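Local atomic coordinates of guanine deaminase (PDB entry 6OHB), a protein that catalyses the zinc-dependent hydrolytic deamination of guanine to xanthine and ammonia, a step of purine degradation. Residues A[74-82]-A[360-371]; A[210-219]-A[251-262]. All blocks are in the same frame, centred on the assembly; numbering follows the deposited sequence.

In the fold
Both contacts lie in the amidohydrolase part of the chain, a TIM-like barrel with the zinc at the C-terminal end of its strands. Contact 1 joins strand 73-84, the barrel strand that carries two zinc-binding histidines, to helices 356-363 and 365-370 from late in the chain. Contact 2 lies between those segments in sequence, and pairs the turn after strand 203-208, with the start of helix 216-228, against the end of helix 242-251 and the start of helix 258-264. The centres of contact 1 and contact 2 are about 30 Å apart, their nearest atoms about 9 Å. Contact 1 reaches the metal through His82, contact 2 the probable substrate pocket through Phe210.

Contact 1 of 2, residues A[74-82]-A[360-371]; sequences IVPGFVDTH and FYLATLGGAKSL. With ZN (zinc ion), chain E.
Chi1 of 180° in Val79 swings CG1 opposite the backbone N and against Leu371 CD1, 3.7 Å away, the two side chains sliding past each other in opposite directions, while Val79 CG2 meets Thr364 O at 3.6 Å. In Thr81, chi1 of 61° puts CG2 opposite the carbonyl carbon and 3.8 Å from Leu371 CG, just past the end of helix 365-370. Leu371 thus fills the space beside both residues, and an alanine here would probably leave Val79 CG1 and Thr81 CG2 without their shared apolar partner. Glycine suits position 367, since a side chain there would press on Val79 CB.

At the end of helix 356-363, Ala363 O accepts from Val79 N at 3.1 Å, with the donor nearly along the C=O axis (169°). Phe78 CA also approaches this oxygen, in a CA-H...O contact. Nearer the start of the strand, the Phe360 ring turns its edge to Val75, with CE1 3.8 Å from Val75 CG1, and Pro76 CD meets CZ of the same ring.

Water bridges the Val79 and Leu362 carbonyls, donating to both. Ser370 OG donates to Gly367 O on a lone pair in the carbonyl plane, and accepts from a second water that reaches Thr81 OG1 weakly. On the same strand, His82 NE2 binds zinc at 2.0 Å; His84, His237 and Asp327 also bind the metal. Apolar side chains therefore do most of the joining, while one direct backbone bond and the bridging waters satisfy buried polar groups beside the strand that carries His82.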
loop_
_atom_site.group_PDB
_atom_site.type_symbol
_atom_site.label_atom_id
_atom_site.label_comp_id
_atom_site.label_asym_id
_atom_site.label_seq_id
_atom_site.Cartn_x
_atom_site.Cartn_y
_atom_site.Cartn_z
ATOM N N ILE A 74 -0.792 14.802 -17.787
ATOM C CA ILE A 74 -1.438 13.913 -18.742
ATOM C C ILE A 74 -0.432 12.846 -19.145
ATOM O O ILE A 74 0.677 13.159 -19.610
ATOM C CB ILE A 74 -1.964 14.680 -19.965
ATOM C CG1 ILE A 74 -2.860 15.831 -19.513
ATOM C CG2 ILE A 74 -2.715 13.746 -20.903
ATOM C CD1 ILE A 74 -3.448 16.637 -20.674
ATOM N N VAL A 75 -0.827 11.591 -18.960
ATOM C CA VAL A 75 0.034 10.438 -19.209
ATOM C C VAL A 75 -0.707 9.481 -20.128
ATOM O O VAL A 75 -1.942 9.528 -20.232
ATOM C CB VAL A 75 0.435 9.738 -17.888
ATOM C CG1 VAL A 75 1.110 10.721 -16.965
ATOM C CG2 VAL A 75 -0.792 9.136 -17.210
ATOM N N PRO A 76 0.014 8.611 -20.831
ATOM C CA PRO A 76 -0.670 7.569 -21.601
ATOM C C PRO A 76 -1.404 6.620 -20.665
ATOM O O PRO A 76 -1.023 6.445 -19.506
ATOM C CB PRO A 76 0.471 6.860 -22.341
ATOM C CG PRO A 76 1.620 7.814 -22.295
ATOM C CD PRO A 76 1.474 8.567 -21.015
ATOM N N GLY A 77 -2.475 6.018 -21.178
ATOM C CA GLY A 77 -3.263 5.106 -20.366
ATOM C C GLY A 77 -2.418 3.961 -19.836
ATOM O O GLY A 77 -1.510 3.466 -20.508
ATOM N N PHE A 78 -2.692 3.565 -18.595
ATOM C CA PHE A 78 -1.943 2.474 -17.987
ATOM C C PHE A 78 -2.322 1.127 -18.597
ATOM O O PHE A 78 -3.465 0.902 -19.022
ATOM C CB PHE A 78 -2.159 2.451 -16.472
ATOM C CG PHE A 78 -1.742 3.722 -15.792
ATOM C CD1 PHE A 78 -0.517 4.305 -16.078
ATOM C CD2 PHE A 78 -2.581 4.346 -14.884
ATOM C CE1 PHE A 78 -0.130 5.480 -15.465
ATOM C CE2 PHE A 78 -2.199 5.525 -14.266
ATOM C CZ PHE A 78 -0.970 6.091 -14.559
ATOM N N VAL A 79 -1.347 0.216 -18.583
ATOM C CA VAL A 79 -1.448 -1.102 -19.198
ATOM C C VAL A 79 -1.295 -2.142 -18.093
ATOM O O VAL A 79 -0.211 -2.286 -17.508
ATOM C CB VAL A 79 -0.390 -1.302 -20.289
ATOM C CG1 VAL A 79 -0.524 -2.687 -20.904
ATOM C CG2 VAL A 79 -0.512 -0.208 -21.358
ATOM N N ASP A 80 -2.372 -2.882 -17.828
ATOM C CA ASP A 80 -2.430 -3.895 -16.777
ATOM C C ASP A 80 -2.307 -5.271 -17.427
ATOM O O ASP A 80 -3.248 -5.740 -18.075
ATOM C CB ASP A 80 -3.747 -3.767 -16.011
ATOM C CG ASP A 80 -3.740 -4.515 -14.689
ATOM O OD1 ASP A 80 -2.994 -5.512 -14.551
ATOM O OD2 ASP A 80 -4.499 -4.101 -13.787
ATOM N N THR A 81 -1.173 -5.941 -17.216
ATOM C CA THR A 81 -0.862 -7.134 -17.998
ATOM C C THR A 81 -1.328 -8.451 -17.374
ATOM O O THR A 81 -1.089 -9.505 -17.975
ATOM C CB THR A 81 0.644 -7.216 -18.272
ATOM O OG1 THR A 81 1.367 -7.296 -17.036
ATOM C CG2 THR A 81 1.114 -6.000 -19.072
ATOM N N HIS A 82 -2.000 -8.435 -16.222
ATOM C CA HIS A 82 -2.603 -9.660 -15.682
ATOM C C HIS A 82 -3.642 -9.270 -14.638
ATOM O O HIS A 82 -3.288 -8.739 -13.580
ATOM C CB HIS A 82 -1.551 -10.595 -15.083
ATOM C CG HIS A 82 -2.120 -11.851 -14.495
ATOM N ND1 HIS A 82 -2.629 -12.874 -15.267
ATOM C CD2 HIS A 82 -2.267 -12.245 -13.208
ATOM C CE1 HIS A 82 -3.060 -13.845 -14.481
ATOM N NE2 HIS A 82 -2.850 -13.489 -13.227
ATOM N N PHE A 360 7.393 4.385 -14.313
ATOM C CA PHE A 360 6.510 5.005 -15.296
ATOM C C PHE A 360 6.581 4.269 -16.631
ATOM O O PHE A 360 5.556 4.049 -17.287
ATOM C CB PHE A 360 6.875 6.482 -15.457
ATOM C CG PHE A 360 6.056 7.209 -16.487
ATOM C CD1 PHE A 360 4.786 7.671 -16.182
ATOM C CD2 PHE A 360 6.565 7.452 -17.754
ATOM C CE1 PHE A 360 4.027 8.349 -17.127
ATOM C CE2 PHE A 360 5.813 8.128 -18.705
ATOM C CZ PHE A 360 4.541 8.577 -18.388
ATOM N N TYR A 361 7.782 3.852 -17.033
ATOM C CA TYR A 361 7.942 3.128 -18.288
ATOM C C TYR A 361 7.189 1.806 -18.262
ATOM O O TYR A 361 6.432 1.488 -19.188
ATOM C CB TYR A 361 9.428 2.902 -18.554
ATOM C CG TYR A 361 9.728 2.098 -19.790
ATOM C CD1 TYR A 361 9.659 2.676 -21.056
ATOM C CD2 TYR A 361 10.098 0.762 -19.695
ATOM C CE1 TYR A 361 9.942 1.942 -22.192
ATOM C CE2 TYR A 361 10.382 0.020 -20.822
ATOM C CZ TYR A 361 10.303 0.613 -22.070
ATOM O OH TYR A 361 10.587 -0.126 -23.196
ATOM N N LEU A 362 7.372 1.024 -17.196
ATOM C CA LEU A 362 6.684 -0.260 -17.106
ATOM C C LEU A 362 5.176 -0.078 -17.048
ATOM O O LEU A 362 4.430 -0.949 -17.511
ATOM C CB LEU A 362 7.176 -1.035 -15.884
ATOM C CG LEU A 362 8.617 -1.545 -15.952
ATOM C CD1 LEU A 362 9.039 -2.143 -14.618
ATOM C CD2 LEU A 362 8.766 -2.561 -17.067
ATOM N N ALA A 363 4.707 1.049 -16.500
ATOM C CA ALA A 363 3.268 1.278 -16.418
ATOM C C ALA A 363 2.658 1.629 -17.771
ATOM O O ALA A 363 1.467 1.381 -17.990
ATOM C CB ALA A 363 2.966 2.381 -15.404
ATOM N N THR A 364 3.442 2.182 -18.698
ATOM C CA THR A 364 2.864 2.635 -19.961
ATOM C C THR A 364 3.463 1.901 -21.154
ATOM O O THR A 364 2.975 0.830 -21.532
ATOM C CB THR A 364 3.053 4.144 -20.138
ATOM O OG1 THR A 364 4.451 4.464 -20.099
ATOM C CG2 THR A 364 2.333 4.905 -19.037
ATOM N N LEU A 365 4.522 2.460 -21.750
ATOM C CA LEU A 365 5.031 1.914 -23.008
ATOM C C LEU A 365 5.672 0.547 -22.810
ATOM O O LEU A 365 5.539 -0.331 -23.667
ATOM C CB LEU A 365 6.031 2.882 -23.641
ATOM C CG LEU A 365 6.553 2.515 -25.033
ATOM C CD1 LEU A 365 5.416 2.393 -26.043
ATOM C CD2 LEU A 365 7.587 3.527 -25.498
ATOM N N GLY A 366 6.370 0.344 -21.691
ATOM C CA GLY A 366 6.926 -0.971 -21.409
ATOM C C GLY A 366 5.857 -2.042 -21.279
ATOM O O GLY A 366 6.031 -3.175 -21.743
ATOM N N GLY A 367 4.734 -1.704 -20.645
ATOM C CA GLY A 367 3.647 -2.665 -20.551
ATOM C C GLY A 367 3.061 -2.998 -21.910
ATOM O O GLY A 367 2.880 -4.170 -22.251
ATOM N N ALA A 368 2.796 -1.966 -22.720
ATOM C CA ALA A 368 2.318 -2.189 -24.084
ATOM C C ALA A 368 3.290 -3.064 -24.863
ATOM O O ALA A 368 2.873 -3.945 -25.624
ATOM C CB ALA A 368 2.102 -0.853 -24.800
ATOM N N LYS A 369 4.592 -2.833 -24.679
ATOM C CA LYS A 369 5.610 -3.636 -25.348
ATOM C C LYS A 369 5.544 -5.097 -24.919
ATOM O O LYS A 369 5.671 -6.000 -25.756
ATOM C CB LYS A 369 6.992 -3.057 -25.056
ATOM C CG LYS A 369 8.141 -3.938 -25.491
ATOM C CD LYS A 369 8.441 -3.761 -26.954
ATOM C CE LYS A 369 9.816 -4.318 -27.280
ATOM N NZ LYS A 369 10.802 -3.973 -26.212
ATOM N N SER A 370 5.357 -5.353 -23.618
ATOM C CA SER A 370 5.234 -6.736 -23.163
ATOM C C SER A 370 4.013 -7.412 -23.772
ATOM O O SER A 370 4.026 -8.625 -24.007
ATOM C CB SER A 370 5.174 -6.801 -21.633
ATOM O OG SER A 370 3.847 -6.624 -21.160
ATOM N N LEU A 371 2.960 -6.646 -24.053
ATOM C CA LEU A 371 1.778 -7.178 -24.718
ATOM C C LEU A 371 1.880 -7.121 -26.239
ATOM O O LEU A 371 0.936 -7.529 -26.922
ATOM C CB LEU A 371 0.529 -6.427 -24.249
ATOM C CG LEU A 371 0.242 -6.562 -22.748
ATOM C CD1 LEU A 371 -1.116 -5.972 -22.390
ATOM C CD2 LEU A 371 0.342 -8.021 -22.302
HETATM ZN ZN ZN E . -3.654 -14.482 -11.677
HETATM O O HOH W 1 2.500 -2.789 -17.415
HETATM O O HOH W 2 3.663 -8.331 -18.964
#

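Contact 2 of 2, residues A[210-219]-A[251-262]; sequences FAPTSSPEQM and LYPDHDGYLDVY
The Tyr252 ring has Val261 CG1 3.9 Å above one face, over its centre, while Ala211 O and Ser214 O lie at its edge in plane. Its hydroxyl donates to Ser214 O at 2.6 Å, from a position tilted 25° from the carbonyl plane. Pro216 CG comes obliquely to CE1 at 3.8 Å, and Met219 CG approaches the hydroxyl end. A tyrosine suits this place because its ring packs among apolar groups while its tip supplies a proton to a backbone carbonyl.

Two further tyrosines meet Ala211, whose small methyl fits among the Tyr258 and Tyr262 rings and the CE2 edge of Tyr252. Tyr258 CE1 lies 3.9 Å from Ala211 CB, and Tyr258 OH lies 3.3 Å from Phe210 CB and hydrogen-bonds to Glu244. Tyr262 OH accepts a weak bond from Ala211 N, 3.1 Å long and bent to 129°, and also hydrogen-bonds to His237 O. Bends at chi2 and chi3 fold the Met219 chain and bring CE to 3.7 Å from Tyr262 CD1.

Ser215 N-caps helix 216-228, its OG accepting from Gln218 N and also bonding to Asp171. Leu251 CD1 extends the apolar packing to Pro212. Three tyrosines thus combine ring packing with polar tips directed to the backbone or to Glu244, which probably helps to keep the turn bearing Phe210, a probable substrate-binding residue, near the zinc ligand His237.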
loop_
_atom_site.group_PDB
_atom_site.type_symbol
_atom_site.label_atom_id
_atom_site.label_comp_id
_atom_site.label_asym_id
_atom_site.label_seq_id
_atom_site.Cartn_x
_atom_site.Cartn_y
_atom_site.Cartn_z
ATOM N N PHE A 210 -3.540 -22.741 -15.620
ATOM C CA PHE A 210 -2.149 -23.167 -15.545
ATOM C C PHE A 210 -2.099 -24.661 -15.850
ATOM O O PHE A 210 -3.131 -25.308 -16.060
ATOM C CB PHE A 210 -1.511 -22.838 -14.185
ATOM C CG PHE A 210 -2.332 -23.260 -12.988
ATOM C CD1 PHE A 210 -2.608 -22.360 -11.973
ATOM C CD2 PHE A 210 -2.816 -24.547 -12.873
ATOM C CE1 PHE A 210 -3.352 -22.738 -10.872
ATOM C CE2 PHE A 210 -3.559 -24.931 -11.773
ATOM C CZ PHE A 210 -3.829 -24.026 -10.775
ATOM N N ALA A 211 -0.884 -25.203 -15.880
ATOM C CA ALA A 211 -0.711 -26.607 -16.244
ATOM C C ALA A 211 -1.389 -27.580 -15.281
ATOM O O ALA A 211 -1.955 -28.577 -15.764
ATOM C CB ALA A 211 0.786 -26.921 -16.378
ATOM N N PRO A 212 -1.374 -27.379 -13.953
ATOM C CA PRO A 212 -2.071 -28.335 -13.073
ATOM C C PRO A 212 -3.519 -28.606 -13.447
ATOM O O PRO A 212 -3.964 -29.755 -13.338
ATOM C CB PRO A 212 -1.965 -27.668 -11.698
ATOM C CG PRO A 212 -0.668 -26.956 -11.745
ATOM C CD PRO A 212 -0.486 -26.491 -13.176
ATOM N N THR A 213 -4.265 -27.603 -13.904
ATOM C CA THR A 213 -5.686 -27.782 -14.160
ATOM C C THR A 213 -5.986 -28.056 -15.627
ATOM O O THR A 213 -7.144 -27.960 -16.043
ATOM C CB THR A 213 -6.482 -26.562 -13.686
ATOM O OG1 THR A 213 -5.836 -25.356 -14.120
ATOM C CG2 THR A 213 -6.620 -26.558 -12.167
ATOM N N SER A 214 -4.985 -28.430 -16.415
ATOM C CA SER A 214 -5.220 -28.786 -17.806
ATOM C C SER A 214 -4.588 -30.134 -18.108
ATOM O O SER A 214 -3.387 -30.327 -17.891
ATOM C CB SER A 214 -4.656 -27.708 -18.741
ATOM O OG SER A 214 -5.445 -26.528 -18.675
ATOM N N SER A 215 -5.397 -31.047 -18.636
ATOM C CA SER A 215 -4.923 -32.351 -19.063
ATOM C C SER A 215 -4.000 -32.203 -20.273
ATOM O O SER A 215 -3.981 -31.158 -20.929
ATOM C CB SER A 215 -6.109 -33.243 -19.412
ATOM O OG SER A 215 -6.788 -32.743 -20.550
ATOM N N PRO A 216 -3.211 -33.235 -20.586
ATOM C CA PRO A 216 -2.459 -33.202 -21.854
ATOM C C PRO A 216 -3.347 -32.999 -23.073
ATOM O O PRO A 216 -2.929 -32.332 -24.031
ATOM C CB PRO A 216 -1.753 -34.565 -21.876
ATOM C CG PRO A 216 -1.592 -34.915 -20.422
ATOM C CD PRO A 216 -2.816 -34.369 -19.731
ATOM N N GLU A 217 -4.573 -33.530 -23.052
ATOM C CA GLU A 217 -5.502 -33.316 -24.160
ATOM C C GLU A 217 -5.857 -31.842 -24.306
ATOM O O GLU A 217 -5.862 -31.298 -25.419
ATOM C CB GLU A 217 -6.768 -34.150 -23.947
ATOM C CG GLU A 217 -6.617 -35.609 -24.331
ATOM C CD GLU A 217 -5.634 -36.345 -23.442
ATOM O OE1 GLU A 217 -5.915 -36.493 -22.231
ATOM O OE2 GLU A 217 -4.569 -36.756 -23.952
ATOM N N GLN A 218 -6.149 -31.173 -23.190
ATOM C CA GLN A 218 -6.485 -29.755 -23.254
ATOM C C GLN A 218 -5.281 -28.911 -23.657
ATOM O O GLN A 218 -5.430 -27.924 -24.387
ATOM C CB GLN A 218 -7.045 -29.288 -21.914
ATOM C CG GLN A 218 -7.639 -27.897 -21.969
ATOM C CD GLN A 218 -8.414 -27.554 -20.721
ATOM O OE1 GLN A 218 -7.829 -27.318 -19.662
ATOM N NE2 GLN A 218 -9.738 -27.516 -20.836
ATOM N N MET A 219 -4.085 -29.266 -23.181
ATOM C CA MET A 219 -2.888 -28.555 -23.618
ATOM C C MET A 219 -2.699 -28.697 -25.124
ATOM O O MET A 219 -2.315 -27.733 -25.805
ATOM C CB MET A 219 -1.660 -29.065 -22.861
ATOM C CG MET A 219 -1.647 -28.735 -21.365
ATOM S SD MET A 219 -1.449 -26.980 -20.935
ATOM C CE MET A 219 0.150 -26.609 -21.653
ATOM N N LEU A 251 2.696 -33.636 -12.291
ATOM C CA LEU A 251 1.695 -33.965 -13.283
ATOM C C LEU A 251 2.277 -34.124 -14.680
ATOM O O LEU A 251 1.668 -34.804 -15.521
ATOM C CB LEU A 251 0.588 -32.914 -13.263
ATOM C CG LEU A 251 -0.346 -33.108 -12.060
ATOM C CD1 LEU A 251 -1.133 -31.842 -11.818
ATOM C CD2 LEU A 251 -1.287 -34.281 -12.270
ATOM N N TYR A 252 3.466 -33.582 -14.925
ATOM C CA TYR A 252 4.163 -33.722 -16.200
ATOM C C TYR A 252 5.604 -34.148 -15.932
ATOM O O TYR A 252 6.541 -33.352 -16.084
ATOM C CB TYR A 252 4.096 -32.408 -16.972
ATOM C CG TYR A 252 2.700 -32.080 -17.460
ATOM C CD1 TYR A 252 2.204 -32.651 -18.623
ATOM C CD2 TYR A 252 1.879 -31.201 -16.759
ATOM C CE1 TYR A 252 0.937 -32.358 -19.080
ATOM C CE2 TYR A 252 0.603 -30.902 -17.210
ATOM C CZ TYR A 252 0.138 -31.484 -18.371
ATOM O OH TYR A 252 -1.128 -31.190 -18.823
ATOM N N PRO A 253 5.819 -35.402 -15.518
ATOM C CA PRO A 253 7.180 -35.822 -15.138
ATOM C C PRO A 253 8.144 -35.911 -16.311
ATOM O O PRO A 253 9.362 -35.903 -16.088
ATOM C CB PRO A 253 6.957 -37.195 -14.491
ATOM C CG PRO A 253 5.701 -37.703 -15.120
ATOM C CD PRO A 253 4.840 -36.497 -15.381
ATOM N N ASP A 254 7.652 -35.989 -17.547
ATOM C CA ASP A 254 8.518 -36.151 -18.708
ATOM C C ASP A 254 8.945 -34.832 -19.340
ATOM O O ASP A 254 9.653 -34.852 -20.351
ATOM C CB ASP A 254 7.830 -37.020 -19.764
ATOM C CG ASP A 254 7.666 -38.458 -19.313
ATOM O OD1 ASP A 254 8.571 -38.969 -18.618
ATOM O OD2 ASP A 254 6.637 -39.079 -19.658
ATOM N N HIS A 255 8.548 -33.696 -18.775
ATOM C CA HIS A 255 8.986 -32.395 -19.258
ATOM C C HIS A 255 10.064 -31.844 -18.328
ATOM O O HIS A 255 10.132 -32.202 -17.149
ATOM C CB HIS A 255 7.808 -31.421 -19.345
ATOM C CG HIS A 255 6.783 -31.799 -20.372
ATOM N ND1 HIS A 255 5.743 -32.663 -20.103
ATOM C CD2 HIS A 255 6.630 -31.419 -21.664
ATOM C CE1 HIS A 255 4.997 -32.805 -21.185
ATOM N NE2 HIS A 255 5.513 -32.060 -22.146
ATOM N N ASP A 256 10.908 -30.968 -18.867
ATOM C CA ASP A 256 12.043 -30.420 -18.118
ATOM C C ASP A 256 11.651 -29.189 -17.301
ATOM O O ASP A 256 12.264 -28.126 -17.405
ATOM C CB ASP A 256 13.193 -30.104 -19.071
ATOM C CG ASP A 256 14.499 -29.801 -18.336
ATOM O OD1 ASP A 256 14.617 -30.165 -17.145
ATOM O OD2 ASP A 256 15.405 -29.193 -18.950
ATOM N N GLY A 257 10.628 -29.328 -16.469
ATOM C CA GLY A 257 10.178 -28.258 -15.602
ATOM C C GLY A 257 8.875 -27.631 -16.070
ATOM O O GLY A 257 8.212 -28.094 -17.003
ATOM N N TYR A 258 8.525 -26.529 -15.403
ATOM C CA TYR A 258 7.225 -25.894 -15.598
ATOM C C TYR A 258 7.125 -25.227 -16.970
ATOM O O TYR A 258 6.204 -25.510 -17.749
ATOM C CB TYR A 258 6.994 -24.884 -14.471
ATOM C CG TYR A 258 5.553 -24.503 -14.188
ATOM C CD1 TYR A 258 4.553 -24.688 -15.135
ATOM C CD2 TYR A 258 5.205 -23.925 -12.972
ATOM C CE1 TYR A 258 3.241 -24.318 -14.872
ATOM C CE2 TYR A 258 3.903 -23.554 -12.700
ATOM C CZ TYR A 258 2.924 -23.752 -13.650
ATOM O OH TYR A 258 1.629 -23.382 -13.369
ATOM N N LEU A 259 8.052 -24.315 -17.276
ATOM C CA LEU A 259 7.973 -23.589 -18.541
ATOM C C LEU A 259 8.071 -24.526 -19.739
ATOM O O LEU A 259 7.493 -24.245 -20.798
ATOM C CB LEU A 259 9.074 -22.526 -18.606
ATOM C CG LEU A 259 9.238 -21.765 -19.931
ATOM C CD1 LEU A 259 7.964 -21.026 -20.321
ATOM C CD2 LEU A 259 10.422 -20.813 -19.878
ATOM N N ASP A 260 8.780 -25.646 -19.592
ATOM C CA ASP A 260 8.936 -26.551 -20.723
ATOM C C ASP A 260 7.637 -27.255 -21.088
ATOM O O ASP A 260 7.476 -27.662 -22.242
ATOM C CB ASP A 260 10.026 -27.583 -20.443
ATOM C CG ASP A 260 10.365 -28.411 -21.670
ATOM O OD1 ASP A 260 11.099 -27.903 -22.546
ATOM O OD2 ASP A 260 9.892 -29.566 -21.759
ATOM N N VAL A 261 6.699 -27.384 -20.149
ATOM C CA VAL A 261 5.385 -27.917 -20.502
ATOM C C VAL A 261 4.705 -27.002 -21.512
ATOM O O VAL A 261 4.163 -27.462 -22.523
ATOM C CB VAL A 261 4.520 -28.106 -19.244
ATOM C CG1 VAL A 261 3.196 -28.765 -19.617
ATOM C CG2 VAL A 261 5.268 -28.921 -18.204
ATOM N N TYR A 262 4.731 -25.690 -21.255
ATOM C CA TYR A 262 4.138 -24.742 -22.191
ATOM C C TYR A 262 4.925 -24.695 -23.491
ATOM O O TYR A 262 4.338 -24.611 -24.576
ATOM C CB TYR A 262 4.088 -23.346 -21.570
ATOM C CG TYR A 262 3.233 -23.231 -20.336
ATOM C CD1 TYR A 262 1.920 -23.689 -20.326
ATOM C CD2 TYR A 262 3.740 -22.661 -19.178
ATOM C CE1 TYR A 262 1.138 -23.583 -19.188
ATOM C CE2 TYR A 262 2.969 -22.548 -18.038
ATOM C CZ TYR A 262 1.671 -23.010 -18.046
ATOM O OH TYR A 262 0.910 -22.892 -16.906
#